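PDB 4KJR: Ca(2+)/H(+) antiporter ChaA from Bacillus subtilis subsp. subtilis, which exports calcium from the cell in exchange for external protons and transports neither sodium nor potassium. Local coordinates for residues W237-I249 / A339-L351. The protein carries 2 engineered substitutions. Residues are numbered along the deposited sequence; the frame is centred on the assembly and turned at random.
Sequences WSELFIGVIIVAI and AAYVIMAIGFFLL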
# COMPACT_ATOMS: atom_id res chain seq x y z
N TRP A 237 13.29 2.60 -27.39
CA TRP A 237 12.70 3.68 -26.61
C TRP A 237 13.01 3.40 -25.17
O TRP A 237 13.54 2.32 -24.86
CB TRP A 237 11.19 3.76 -26.86
CG TRP A 237 10.50 2.42 -27.05
CD1 TRP A 237 11.09 1.20 -27.39
CD2 TRP A 237 9.06 2.13 -26.96
NE1 TRP A 237 10.14 0.21 -27.50
CE2 TRP A 237 8.91 0.70 -27.26
CE3 TRP A 237 7.93 2.88 -26.68
CZ2 TRP A 237 7.67 0.07 -27.27
CZ3 TRP A 237 6.68 2.24 -26.68
CH2 TRP A 237 6.56 0.87 -26.97
N SER A 238 12.73 4.33 -24.25
CA SER A 238 12.20 5.65 -24.58
C SER A 238 12.94 6.76 -23.87
O SER A 238 13.87 6.52 -23.09
CB SER A 238 10.71 5.72 -24.22
OG SER A 238 9.96 4.83 -25.03
N GLU A 239 12.53 8.00 -24.15
CA GLU A 239 13.11 9.18 -23.52
C GLU A 239 13.05 9.05 -22.00
O GLU A 239 14.00 9.40 -21.30
CB GLU A 239 12.35 10.43 -23.98
CG GLU A 239 13.15 11.72 -23.90
CD GLU A 239 12.36 12.85 -23.26
OE1 GLU A 239 12.13 12.77 -22.04
OE2 GLU A 239 11.98 13.80 -23.98
N LEU A 240 11.93 8.53 -21.51
CA LEU A 240 11.70 8.35 -20.08
C LEU A 240 12.64 7.27 -19.54
O LEU A 240 13.31 7.46 -18.52
CB LEU A 240 10.24 7.99 -19.80
CG LEU A 240 9.20 9.06 -20.12
CD1 LEU A 240 7.79 8.51 -19.94
CD2 LEU A 240 9.41 10.29 -19.26
N PHE A 241 12.71 6.16 -20.26
CA PHE A 241 13.64 5.08 -19.98
C PHE A 241 15.07 5.59 -19.68
O PHE A 241 15.66 5.23 -18.65
CB PHE A 241 13.63 4.08 -21.15
CG PHE A 241 14.67 3.01 -21.05
CD1 PHE A 241 15.62 2.85 -22.07
CD2 PHE A 241 14.72 2.15 -19.95
CE1 PHE A 241 16.58 1.85 -21.99
CE2 PHE A 241 15.68 1.15 -19.87
CZ PHE A 241 16.61 1.01 -20.89
N ILE A 242 15.59 6.43 -20.58
CA ILE A 242 16.92 7.04 -20.43
C ILE A 242 17.08 7.56 -19.00
O ILE A 242 18.00 7.16 -18.28
CB ILE A 242 17.15 8.20 -21.44
CG1 ILE A 242 17.21 7.68 -22.88
CG2 ILE A 242 18.43 8.96 -21.13
CD1 ILE A 242 17.20 8.78 -23.94
N GLY A 243 16.17 8.45 -18.61
CA GLY A 243 16.19 9.04 -17.28
C GLY A 243 16.10 7.98 -16.21
O GLY A 243 16.93 7.95 -15.30
N VAL A 244 15.12 7.08 -16.35
CA VAL A 244 14.73 6.13 -15.29
C VAL A 244 15.74 5.04 -14.99
O VAL A 244 15.90 4.65 -13.83
CB VAL A 244 13.38 5.42 -15.56
CG1 VAL A 244 12.74 5.02 -14.24
CG2 VAL A 244 12.43 6.30 -16.36
N ILE A 245 16.38 4.50 -16.02
CA ILE A 245 17.30 3.39 -15.83
C ILE A 245 18.76 3.80 -16.04
O ILE A 245 19.54 3.79 -15.08
CB ILE A 245 16.92 2.16 -16.69
CG1 ILE A 245 15.46 1.74 -16.43
CG2 ILE A 245 17.89 1.00 -16.46
CD1 ILE A 245 15.18 1.21 -15.03
N ILE A 246 19.12 4.17 -17.27
CA ILE A 246 20.50 4.54 -17.60
C ILE A 246 21.00 5.68 -16.72
O ILE A 246 21.91 5.49 -15.91
CB ILE A 246 20.67 4.94 -19.08
CG1 ILE A 246 19.94 3.97 -20.01
CG2 ILE A 246 22.15 5.05 -19.43
CD1 ILE A 246 19.60 4.56 -21.36
N VAL A 247 20.39 6.86 -16.88
CA VAL A 247 20.81 8.08 -16.17
C VAL A 247 20.98 7.90 -14.66
O VAL A 247 21.93 8.42 -14.06
CB VAL A 247 19.83 9.25 -16.45
CG1 VAL A 247 19.93 10.33 -15.39
CG2 VAL A 247 20.07 9.81 -17.85
N ALA A 248 20.05 7.16 -14.04
CA ALA A 248 20.12 6.88 -12.62
C ALA A 248 21.27 5.94 -12.29
O ALA A 248 22.02 6.18 -11.34
CB ALA A 248 18.80 6.31 -12.14
N ILE A 249 21.42 4.87 -13.08
CA ILE A 249 22.51 3.91 -12.90
C ILE A 249 23.82 4.67 -12.67
O ILE A 249 24.53 4.43 -11.70
CB ILE A 249 22.63 2.94 -14.11
CG1 ILE A 249 22.03 1.58 -13.76
CG2 ILE A 249 24.07 2.79 -14.57
CD1 ILE A 249 21.56 0.77 -14.96
N ALA A 339 15.72 -9.12 -8.99
CA ALA A 339 14.68 -9.57 -9.89
C ALA A 339 13.64 -8.47 -10.05
O ALA A 339 13.35 -8.04 -11.17
CB ALA A 339 14.03 -10.84 -9.36
N ALA A 340 13.11 -7.99 -8.93
CA ALA A 340 12.08 -6.96 -8.96
C ALA A 340 12.56 -5.74 -9.74
O ALA A 340 11.84 -5.23 -10.60
CB ALA A 340 11.65 -6.57 -7.56
N TYR A 341 13.78 -5.30 -9.45
CA TYR A 341 14.35 -4.15 -10.14
C TYR A 341 14.51 -4.39 -11.64
O TYR A 341 14.06 -3.56 -12.45
CB TYR A 341 15.69 -3.75 -9.53
CG TYR A 341 16.37 -2.64 -10.31
CD1 TYR A 341 17.16 -2.94 -11.43
CD2 TYR A 341 16.23 -1.30 -9.94
CE1 TYR A 341 17.79 -1.93 -12.14
CE2 TYR A 341 16.85 -0.29 -10.65
CZ TYR A 341 17.63 -0.61 -11.74
OH TYR A 341 18.25 0.40 -12.45
N VAL A 342 15.14 -5.50 -12.02
CA VAL A 342 15.35 -5.81 -13.44
C VAL A 342 14.02 -5.98 -14.19
O VAL A 342 13.92 -5.65 -15.38
CB VAL A 342 16.34 -6.99 -13.65
CG1 VAL A 342 15.69 -8.33 -13.34
CG2 VAL A 342 16.89 -6.97 -15.07
N ILE A 343 12.99 -6.47 -13.48
CA ILE A 343 11.62 -6.54 -14.00
C ILE A 343 11.09 -5.13 -14.29
O ILE A 343 10.51 -4.89 -15.35
CB ILE A 343 10.68 -7.28 -13.01
CG1 ILE A 343 10.75 -8.80 -13.19
CG2 ILE A 343 9.23 -6.85 -13.19
CD1 ILE A 343 12.03 -9.34 -13.82
N MSE A 344 11.33 -4.20 -13.38
CA MSE A 344 10.89 -2.81 -13.55
C MSE A 344 11.63 -2.13 -14.67
O MSE A 344 11.02 -1.38 -15.45
CB MSE A 344 11.04 -2.05 -12.25
CG MSE A 344 9.91 -2.49 -11.33
SE MSE A 344 9.91 -1.33 -9.74
CE MSE A 344 9.69 -2.74 -8.38
N ALA A 345 12.93 -2.38 -14.77
CA ALA A 345 13.74 -1.87 -15.88
C ALA A 345 13.23 -2.31 -17.25
O ALA A 345 13.14 -1.49 -18.17
CB ALA A 345 15.20 -2.27 -15.70
N ILE A 346 12.89 -3.60 -17.40
CA ILE A 346 12.40 -4.07 -18.70
C ILE A 346 11.00 -3.52 -19.01
O ILE A 346 10.70 -3.22 -20.17
CB ILE A 346 12.50 -5.60 -18.89
CG1 ILE A 346 11.62 -6.36 -17.89
CG2 ILE A 346 13.96 -6.04 -18.81
CD1 ILE A 346 11.40 -7.82 -18.24
N GLY A 347 10.18 -3.34 -17.98
CA GLY A 347 8.90 -2.66 -18.13
C GLY A 347 9.08 -1.22 -18.58
O GLY A 347 8.41 -0.76 -19.50
N PHE A 348 10.00 -0.51 -17.93
CA PHE A 348 10.28 0.88 -18.27
C PHE A 348 10.85 1.04 -19.67
O PHE A 348 10.68 2.08 -20.29
CB PHE A 348 11.21 1.53 -17.24
CG PHE A 348 10.49 2.13 -16.07
CD1 PHE A 348 9.68 3.25 -16.23
CD2 PHE A 348 10.61 1.58 -14.81
CE1 PHE A 348 9.00 3.80 -15.16
CE2 PHE A 348 9.94 2.13 -13.73
CZ PHE A 348 9.13 3.24 -13.90
N PHE A 349 11.51 -0.00 -20.17
CA PHE A 349 12.08 0.00 -21.52
C PHE A 349 10.99 -0.20 -22.56
O PHE A 349 10.98 0.45 -23.61
CB PHE A 349 13.17 -1.07 -21.65
CG PHE A 349 13.48 -1.46 -23.07
CD1 PHE A 349 14.07 -0.56 -23.94
CD2 PHE A 349 13.21 -2.75 -23.52
CE1 PHE A 349 14.36 -0.92 -25.25
CE2 PHE A 349 13.50 -3.12 -24.82
CZ PHE A 349 14.07 -2.21 -25.69
N LEU A 350 10.06 -1.11 -22.25
CA LEU A 350 8.94 -1.42 -23.13
C LEU A 350 8.01 -0.23 -23.37
O LEU A 350 7.47 -0.08 -24.46
CB LEU A 350 8.19 -2.65 -22.61
CG LEU A 350 8.57 -4.01 -23.22
CD1 LEU A 350 10.03 -4.09 -23.64
CD2 LEU A 350 8.21 -5.18 -22.31
N LEU A 351 7.84 0.63 -22.37
CA LEU A 351 7.12 1.88 -22.56
C LEU A 351 7.80 2.81 -23.56
O LEU A 351 7.16 3.71 -24.12
CB LEU A 351 6.92 2.61 -21.23
CG LEU A 351 5.79 2.11 -20.33
CD1 LEU A 351 5.90 2.73 -18.95
CD2 LEU A 351 4.45 2.44 -20.96
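Phe241 and Phe349 form the aromatic centre of this helix-helix contact, an edge-to-face pair in which the edge of Phe349 is directed at the face of Phe241, with centroids 5.5 Å apart. Phe349 CB also lies over that same ring, 4.0 Å from the centroid of Phe241, as a CH-pi contact. The Phe241 ring reaches this position because its CG is anti to the backbone N (chi1 173°), on a CB already directed at the other helix. Without the ring, as with an alanine here, Phe349 CB and the ring edge of Phe349 would probably lose the face they pack on, and a gap would open between the helices. Trp237 presents its edge to the face of Phe349 and extends the cluster, although the indole is poorly ordered and its fit against the chain end is doubtful.

A second CH-pi contact is more closely centred: Val244 CG1 stands 3.8 Å from the centroid of the Phe348 ring and 1° off its normal. Aliphatic packing follows, with Ile245 CD1 lying 3.5 Å from Ala345 CB, while the Tyr341 hydroxyl end meets Ile245 CG2 and Ile249 CD1 at similar range.

The contact joins helices 239-256 and 333-350, both predicted to be transmembrane, which run nearly antiparallel here, their local axes at 161° and 8.7 Å apart at closest approach. Helix 85-110 borders both through Val244 and Met344, helix 307-324 packs on Phe348, and Phe146 of a neighbouring subunit meets the Phe348 ring edge-to-face, which places the contact beside a trimer interface.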